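Local coordinates for envelopment polyprotein (Bovine Schmallenberg virus BH80/Germany/2011, PDB 7A56) that is the source of envelope glycoprotein Gc, a class II membrane fusion protein that probably merges viral and host membranes during entry, seen here in its postfusion form, at residues Y105-I110 against D199-I204; K44-L49 against S210-V215. One frame throughout, in Å; residues are numbered along the deposited sequence.

Contact 1: residues Y105-I110 against D199-I204; sequences YVRRVI and DVEVCI
Tyr105-Ile110 and Asp199-Ile204 run antiparallel at 158°, with hydrogen-bonded pairs Tyr105-Cys203, Arg108-Glu201 and Ile110-Asp199 and a one-residue shift between Val106 and Arg108. At the shift both Arg107 N and Arg108 N face Glu201 O: Arg108 N bonds at 3.2 Å and nearly straight, Arg107 N only weakly, its N-H...O angle being 125°. The bulge puts two arginines beside one glutamate. Arg108, extended to CD and then turned at chi3 (70°), swings its guanidinium back over the partner strand. There Arg108 NH2 meets Asp199 OD1 at 3.0 Å, on the syn side but somewhat out of the carboxylate plane, with the oxygen in the guanidinium plane; Arg108 NE adds a weak bond to the same oxygen. Glu201 CB lies against one guanidinium face, while Glu201 OE1 sits 3.2 Å from Arg108 NH1 but well out of the plane, a pairing of charges alone. Arg107 runs alongside Glu201, Arg107 CG lying 3.4 Å from Glu201 OE1, with a long ion pair through NE. A water accepts from Arg108 NH2 and donates weakly to Glu201 OE2. Cys203 SG lies obliquely off the Tyr105 ring, 5.0 Å from its centroid. On the face opposite Tyr105, Arg108, Glu201 and Cys203, the side chains of Val106, Val109, Val200 and Val202 are buried. The arrangement is a classic beta bulge bearing a four-residue salt-bridge network, within the beta-rich fold of a class II fusion protein.

Contact 2: residues K44-L49 against S210-V215; sequences KPLKNL and SFCSTV
Leu46 and Ser210 exchange both backbone hydrogen bonds, as do Lys44 and Cys212, so the short strand 44-46 lies antiparallel against 210-214, their axes at 133°. Lys44 N bonds to Cys212 O at 2.8 Å, and Cys212 N answers to Lys44 O at 2.9 Å. Leu46 N reaches Ser210 O at 2.8 Å, and Ser210 N returns to Leu46 O at 3.0 Å. All four N-H groups and all four carbonyl oxygens of these two pairs are thus used across the contact. Between the pairs, proline suits the non-hydrogen-bonded position opposite Phe211, since no N-H is called for there; Pro45 CA instead makes a C-H...O contact to Ser210 O (3.3 Å), giving that oxygen a second, softer partner. Phe211 CA does likewise to Lys44 O, which already accepts from Cys212 N. The pairing adds a short strand beside a beta hairpin: the other side of 210-214 is bonded to strand 197-206, Phe211 with Ile204 and Ser213 with Val202, and the Cys203-Cys212 disulfide joins the two hairpin strands. Ser210 OG is hydrogen-bonded to Thr205 OG1 of that hairpin, so its polar end is satisfied there, while Leu49 CD1 packs 3.8 Å from Ser210 CB. Leu46 shares this face and touches the disulfide sulfur, Leu46 CD2 lying 3.8 Å from Cys212 SG. On the opposite face Pro45 CB meets Phe211 CE1 obliquely at 3.9 Å, and the ring also packs on Ala35, Leu38 and Thr39 of helix 23-40. Beyond the paired residues, Ser213 OG donates to Thr214 O, a bond made within the segment 210-215 itself.

From the N terminus the chain leaves helix 23-40 and enters 44-49, whose partner 210-215 comes only after some 160 residues; contact 2 closes that long loop. Inside it, 105-110 on strand 98-134 finds 199-204, so contact 1 is nested within contact 2 and the two do not cross. Strands 197-206 and 209-214 follow one another as a hairpin, which puts the contact centres about 9 Å apart. The resulting strand order is 98-134, 197-206, 209-214, 44-46, tying the long strand through the hairpin to the segment after the N-terminal helix. Leu46 and Leu49 also touch Arg107 directly.

Contact 1: residues Y105-I110 against D199-I204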
ATOM      1  N   TYR A 105       7.125  28.101   5.022  1.00 21.69           N
ATOM      2  CA  TYR A 105       7.444  27.165   6.117  1.00 22.88           C
ATOM      3  C   TYR A 105       6.348  26.104   6.164  1.00 22.68           C
ATOM      4  O   TYR A 105       5.172  26.447   6.335  1.00 21.74           O
ATOM      5  CB  TYR A 105       7.589  27.963   7.427  1.00 26.39           C
ATOM      6  CG  TYR A 105       7.451  27.170   8.728  1.00 29.51           C
ATOM      7  CD1 TYR A 105       8.005  25.915   8.862  1.00 25.91           C
ATOM      8  CD2 TYR A 105       6.794  27.712   9.810  1.00 29.59           C
ATOM      9  CE1 TYR A 105       7.859  25.171  10.080  1.00 29.33           C
ATOM     10  CE2 TYR A 105       6.644  27.016  11.016  1.00 29.92           C
ATOM     11  CZ  TYR A 105       7.181  25.760  11.137  1.00 31.39           C
ATOM     12  OH  TYR A 105       7.018  25.138  12.318  1.00 33.93           O
ATOM     13  N   VAL A 106       6.723  24.826   6.021  1.00 20.97           N
ATOM     14  CA  VAL A 106       5.733  23.714   6.072  1.00 22.04           C
ATOM     15  C   VAL A 106       5.588  23.336   7.550  1.00 25.48           C
ATOM     16  O   VAL A 106       6.370  22.577   8.122  1.00 26.38           O
ATOM     17  CB  VAL A 106       6.135  22.551   5.178  1.00 21.72           C
ATOM     18  CG1 VAL A 106       5.008  21.436   5.132  1.00 23.98           C
ATOM     19  CG2 VAL A 106       6.437  23.046   3.766  1.00 21.48           C
ATOM     20  N   ARG A 107       4.598  23.930   8.206  1.00 22.91           N
ATOM     21  CA  ARG A 107       4.558  23.842   9.651  1.00 21.99           C
ATOM     22  C   ARG A 107       4.100  22.462  10.129  1.00 24.41           C
ATOM     23  O   ARG A 107       4.570  21.996  11.155  1.00 23.60           O
ATOM     24  CB  ARG A 107       3.650  24.915  10.230  1.00 23.57           C
ATOM     25  CG  ARG A 107       3.601  24.840  11.777  1.00 26.46           C
ATOM     26  CD  ARG A 107       3.155  26.106  12.417  1.00 31.68           C
ATOM     27  NE  ARG A 107       2.832  25.869  13.818  1.00 35.49           N
ATOM     28  CZ  ARG A 107       3.692  25.847  14.832  1.00 37.74           C
ATOM     29  NH1 ARG A 107       5.012  26.058  14.642  1.00 36.48           N
ATOM     30  NH2 ARG A 107       3.202  25.611  16.061  1.00 33.71           N
ATOM     31  N   ARG A 108       3.205  21.813   9.407  1.00 21.26           N
ATOM     32  CA  ARG A 108       2.799  20.468   9.845  1.00 23.70           C
ATOM     33  C   ARG A 108       2.514  19.597   8.638  1.00 24.31           C
ATOM     34  O   ARG A 108       1.902  20.039   7.658  1.00 23.02           O
ATOM     35  CB  ARG A 108       1.593  20.564  10.781  1.00 27.83           C
ATOM     36  CG  ARG A 108       1.034  19.160  11.209  1.00 30.48           C
ATOM     37  CD  ARG A 108      -0.137  19.377  12.218  1.00 36.54           C
ATOM     38  NE  ARG A 108      -1.303  19.941  11.525  1.00 39.55           N
ATOM     39  CZ  ARG A 108      -1.786  21.167  11.715  1.00 41.62           C
ATOM     40  NH1 ARG A 108      -1.224  21.976  12.602  1.00 43.87           N
ATOM     41  NH2 ARG A 108      -2.852  21.571  11.020  1.00 41.70           N
ATOM     42  N   VAL A 109       3.023  18.362   8.672  1.00 23.15           N
ATOM     43  CA  VAL A 109       2.614  17.327   7.732  1.00 20.59           C
ATOM     44  C   VAL A 109       2.426  16.060   8.558  1.00 24.25           C
ATOM     45  O   VAL A 109       3.385  15.583   9.179  1.00 25.88           O
ATOM     46  CB  VAL A 109       3.642  17.034   6.637  1.00 21.10           C
ATOM     47  CG1 VAL A 109       3.133  15.856   5.830  1.00 22.53           C
ATOM     48  CG2 VAL A 109       3.889  18.279   5.684  1.00 22.17           C
ATOM     49  N   ILE A 110       1.220  15.514   8.555  1.00 25.65           N
ATOM     50  CA  ILE A 110       0.999  14.167   9.148  1.00 27.07           C
ATOM     51  C   ILE A 110      -0.092  13.456   8.360  1.00 27.15           C
ATOM     52  O   ILE A 110      -0.920  14.095   7.705  1.00 29.94           O
ATOM     53  CB  ILE A 110       0.562  14.200  10.611  1.00 33.69           C
ATOM     54  CG1 ILE A 110      -0.746  14.935  10.699  1.00 37.78           C
ATOM     55  CG2 ILE A 110       1.607  14.833  11.506  1.00 40.14           C
ATOM     56  CD1 ILE A 110      -1.507  14.517  11.899  1.00 39.98           C
ATOM     57  N   ASP A 199      -2.882  15.944   6.668  1.00 24.28           N
ATOM     58  CA  ASP A 199      -3.120  17.164   7.420  1.00 27.54           C
ATOM     59  C   ASP A 199      -1.870  18.038   7.239  1.00 26.97           C
ATOM     60  O   ASP A 199      -0.816  17.730   7.817  1.00 29.82           O
ATOM     61  CB  ASP A 199      -3.389  16.796   8.886  1.00 32.68           C
ATOM     62  CG  ASP A 199      -3.587  18.018   9.794  1.00 42.38           C
ATOM     63  OD1 ASP A 199      -3.610  19.169   9.312  1.00 41.28           O
ATOM     64  OD2 ASP A 199      -3.728  17.820  11.020  1.00 43.53           O
ATOM     65  N   VAL A 200      -1.980  19.095   6.415  1.00 24.48           N
ATOM     66  CA  VAL A 200      -0.823  19.907   6.013  1.00 24.18           C
ATOM     67  C   VAL A 200      -1.130  21.356   6.342  1.00 27.33           C
ATOM     68  O   VAL A 200      -2.190  21.888   5.962  1.00 27.29           O
ATOM     69  CB  VAL A 200      -0.470  19.750   4.513  1.00 23.35           C
ATOM     70  CG1 VAL A 200       0.702  20.683   4.092  1.00 22.94           C
ATOM     71  CG2 VAL A 200      -0.117  18.310   4.213  1.00 23.11           C
ATOM     72  N   GLU A 201      -0.207  21.990   7.056  1.00 25.68           N
ATOM     73  CA  GLU A 201      -0.317  23.403   7.336  1.00 23.73           C
ATOM     74  C   GLU A 201       0.935  24.088   6.835  1.00 23.48           C
ATOM     75  O   GLU A 201       2.059  23.636   7.102  1.00 23.30           O
ATOM     76  CB  GLU A 201      -0.511  23.624   8.833  1.00 26.93           C
ATOM     77  CG  GLU A 201      -0.607  25.136   9.239  1.00 33.15           C
ATOM     78  CD  GLU A 201      -0.562  25.286  10.759  1.00 42.97           C
ATOM     79  OE1 GLU A 201       0.209  24.540  11.408  1.00 51.15           O
ATOM     80  OE2 GLU A 201      -1.309  26.106  11.300  1.00 44.49           O
ATOM     81  N   VAL A 202       0.747  25.241   6.189  1.00 24.24           N
ATOM     82  CA  VAL A 202       1.882  25.975   5.622  1.00 25.71           C
ATOM     83  C   VAL A 202       1.790  27.418   6.074  1.00 26.03           C
ATOM     84  O   VAL A 202       0.695  27.936   6.311  1.00 26.18           O
ATOM     85  CB  VAL A 202       1.911  25.906   4.080  1.00 26.51           C
ATOM     86  CG1 VAL A 202       1.993  24.454   3.619  1.00 29.04           C
ATOM     87  CG2 VAL A 202       0.721  26.625   3.497  1.00 27.84           C
ATOM     88  N   CYS A 203       2.958  28.055   6.272  1.00 24.06           N
ATOM     89  CA  CYS A 203       3.006  29.400   6.825  1.00 22.35           C
ATOM     90  C   CYS A 203       3.867  30.298   5.947  1.00 23.36           C
ATOM     91  O   CYS A 203       4.825  29.851   5.318  1.00 24.20           O
ATOM     92  CB  CYS A 203       3.613  29.490   8.256  1.00 28.89           C
ATOM     93  SG  CYS A 203       2.733  28.424   9.465  1.00 30.93           S
ATOM     94  N   ILE A 204       3.486  31.566   5.905  1.00 22.67           N
ATOM     95  CA  ILE A 204       4.367  32.647   5.447  1.00 22.29           C
ATOM     96  C   ILE A 204       5.035  33.207   6.687  1.00 24.47           C
ATOM     97  O   ILE A 204       4.376  33.799   7.554  1.00 26.25           O
ATOM     98  CB  ILE A 204       3.580  33.752   4.726  1.00 25.16           C
ATOM     99  CG1 ILE A 204       2.746  33.177   3.585  1.00 26.34           C
ATOM    100  CG2 ILE A 204       4.554  34.870   4.139  1.00 22.50           C
ATOM    101  CD1 ILE A 204       3.582  32.518   2.501  1.00 26.27           C
TER
HETATM  102  O   HOH W   1      -3.990  24.308  12.446  1.00 56.90           O

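Contact 2: residues K44-L49 against S210-V215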
ATOM      1  N   LYS A  44      -4.009  32.702   9.376  1.00 27.59           N
ATOM      2  CA  LYS A  44      -4.067  32.920  10.820  1.00 29.97           C
ATOM      3  C   LYS A  44      -2.732  33.478  11.322  1.00 29.89           C
ATOM      4  O   LYS A  44      -1.693  32.846  11.074  1.00 32.32           O
ATOM      5  CB  LYS A  44      -4.326  31.572  11.491  1.00 34.79           C
ATOM      6  CG  LYS A  44      -5.701  31.048  11.122  1.00 42.56           C
ATOM      7  CD  LYS A  44      -5.912  29.627  11.566  1.00 54.23           C
ATOM      8  CE  LYS A  44      -7.396  29.298  11.589  1.00 60.91           C
ATOM      9  NZ  LYS A  44      -7.725  28.367  12.718  1.00 67.08           N
ATOM     10  N   PRO A  45      -2.699  34.570  12.097  1.00 32.25           N
ATOM     11  CA  PRO A  45      -1.396  35.074  12.601  1.00 34.59           C
ATOM     12  C   PRO A  45      -0.916  34.281  13.820  1.00 33.61           C
ATOM     13  O   PRO A  45      -1.680  34.042  14.772  1.00 36.00           O
ATOM     14  CB  PRO A  45      -1.679  36.545  12.961  1.00 36.49           C
ATOM     15  CG  PRO A  45      -3.076  36.796  12.607  1.00 37.43           C
ATOM     16  CD  PRO A  45      -3.786  35.482  12.503  1.00 35.11           C
ATOM     17  N   LEU A  46       0.325  33.794  13.745  1.00 31.46           N
ATOM     18  CA  LEU A  46       0.962  33.063  14.858  1.00 32.41           C
ATOM     19  C   LEU A  46       2.149  33.888  15.375  1.00 33.59           C
ATOM     20  O   LEU A  46       2.881  34.530  14.599  1.00 36.33           O
ATOM     21  CB  LEU A  46       1.445  31.649  14.466  1.00 30.25           C
ATOM     22  CG  LEU A  46       0.409  30.511  14.585  1.00 35.76           C
ATOM     23  CD1 LEU A  46      -0.707  30.846  13.630  1.00 37.46           C
ATOM     24  CD2 LEU A  46       1.061  29.214  14.145  1.00 33.72           C
ATOM     25  N   LYS A  47       2.318  33.895  16.697  1.00 33.08           N
ATOM     26  CA  LYS A  47       3.340  34.749  17.288  1.00 31.30           C
ATOM     27  C   LYS A  47       4.191  33.897  18.229  1.00 34.28           C
ATOM     28  O   LYS A  47       3.746  32.865  18.743  1.00 35.06           O
ATOM     29  CB  LYS A  47       2.702  35.979  18.013  1.00 36.66           C
ATOM     30  CG  LYS A  47       2.421  37.209  17.016  1.00 41.53           C
ATOM     31  CD  LYS A  47       2.658  38.593  17.649  1.00 47.77           C
ATOM     32  CE  LYS A  47       3.425  39.597  16.749  1.00 48.75           C
ATOM     33  NZ  LYS A  47       2.527  40.364  15.806  1.00 52.07           N
ATOM     34  N   ASN A  48       5.415  34.373  18.497  1.00 34.30           N
ATOM     35  CA  ASN A  48       6.311  33.729  19.460  1.00 40.05           C
ATOM     36  C   ASN A  48       6.603  32.277  19.087  1.00 37.94           C
ATOM     37  O   ASN A  48       6.661  31.399  19.956  1.00 41.28           O
ATOM     38  CB  ASN A  48       5.766  33.799  20.891  1.00 41.13           C
ATOM     39  CG  ASN A  48       6.879  33.747  21.907  1.00 43.67           C
ATOM     40  OD1 ASN A  48       7.954  34.289  21.651  1.00 46.28           O
ATOM     41  ND2 ASN A  48       6.659  33.072  23.032  1.00 42.03           N
ATOM     42  N   LEU A  49       6.764  32.015  17.788  1.00 37.34           N
ATOM     43  CA  LEU A  49       7.149  30.678  17.374  1.00 35.07           C
ATOM     44  C   LEU A  49       8.643  30.438  17.614  1.00 37.49           C
ATOM     45  O   LEU A  49       9.414  31.381  17.693  1.00 40.65           O
ATOM     46  CB  LEU A  49       6.796  30.464  15.914  1.00 33.18           C
ATOM     47  CG  LEU A  49       5.314  30.376  15.528  1.00 32.91           C
ATOM     48  CD1 LEU A  49       5.102  30.063  14.025  1.00 31.89           C
ATOM     49  CD2 LEU A  49       4.585  29.296  16.348  1.00 28.16           C
ATOM     50  N   SER A 210       4.230  34.973  11.905  1.00 32.42           N
ATOM     51  CA  SER A 210       3.912  33.989  10.881  1.00 30.26           C
ATOM     52  C   SER A 210       2.415  34.021  10.550  1.00 29.54           C
ATOM     53  O   SER A 210       1.593  34.429  11.370  1.00 35.47           O
ATOM     54  CB  SER A 210       4.334  32.557  11.330  1.00 32.10           C
ATOM     55  OG  SER A 210       5.719  32.318  11.072  1.00 31.89           O
ATOM     56  N   PHE A 211       2.083  33.656   9.314  1.00 28.17           N
ATOM     57  CA  PHE A 211       0.709  33.619   8.826  1.00 28.91           C
ATOM     58  C   PHE A 211       0.439  32.259   8.212  1.00 25.86           C
ATOM     59  O   PHE A 211       1.044  31.894   7.199  1.00 27.55           O
ATOM     60  CB  PHE A 211       0.476  34.754   7.816  1.00 27.84           C
ATOM     61  CG  PHE A 211       0.675  36.108   8.427  1.00 29.90           C
ATOM     62  CD1 PHE A 211      -0.367  36.745   9.107  1.00 30.29           C
ATOM     63  CD2 PHE A 211       1.926  36.721   8.399  1.00 29.83           C
ATOM     64  CE1 PHE A 211      -0.168  37.968   9.708  1.00 34.60           C
ATOM     65  CE2 PHE A 211       2.121  37.968   8.979  1.00 33.44           C
ATOM     66  CZ  PHE A 211       1.078  38.586   9.654  1.00 33.98           C
ATOM     67  N   CYS A 212      -0.468  31.495   8.823  1.00 28.96           N
ATOM     68  CA  CYS A 212      -0.538  30.073   8.552  1.00 27.67           C
ATOM     69  C   CYS A 212      -1.925  29.646   8.105  1.00 26.86           C
ATOM     70  O   CYS A 212      -2.918  30.276   8.448  1.00 27.81           O
ATOM     71  CB  CYS A 212      -0.186  29.248   9.806  1.00 31.48           C
ATOM     72  SG  CYS A 212       1.438  29.658  10.434  1.00 33.79           S
ATOM     73  N   SER A 213      -1.978  28.556   7.363  1.00 29.05           N
ATOM     74  CA  SER A 213      -3.279  27.985   7.011  1.00 29.20           C
ATOM     75  C   SER A 213      -3.116  26.520   6.639  1.00 27.64           C
ATOM     76  O   SER A 213      -2.080  26.118   6.065  1.00 27.11           O
ATOM     77  CB  SER A 213      -3.880  28.772   5.819  1.00 32.68           C
ATOM     78  OG  SER A 213      -5.091  28.162   5.419  1.00 35.53           O
ATOM     79  N   THR A 214      -4.150  25.716   6.939  1.00 26.84           N
ATOM     80  CA  THR A 214      -4.148  24.373   6.372  1.00 26.66           C
ATOM     81  C   THR A 214      -4.321  24.544   4.865  1.00 29.07           C
ATOM     82  O   THR A 214      -4.856  25.556   4.404  1.00 28.97           O
ATOM     83  CB  THR A 214      -5.261  23.481   6.991  1.00 32.84           C
ATOM     84  OG1 THR A 214      -6.494  24.164   6.935  1.00 37.09           O
ATOM     85  CG2 THR A 214      -5.008  23.261   8.431  1.00 31.68           C
ATOM     86  N   VAL A 215      -3.791  23.601   4.096  1.00 27.44           N
ATOM     87  CA  VAL A 215      -3.905  23.635   2.648  1.00 26.83           C
ATOM     88  C   VAL A 215      -4.296  22.232   2.191  1.00 28.13           C
ATOM     89  O   VAL A 215      -3.710  21.247   2.643  1.00 32.25           O
ATOM     90  CB  VAL A 215      -2.592  24.114   1.980  1.00 28.09           C
ATOM     91  CG1 VAL A 215      -1.439  23.170   2.240  1.00 27.34           C
ATOM     92  CG2 VAL A 215      -2.777  24.365   0.471  1.00 29.55           C
TER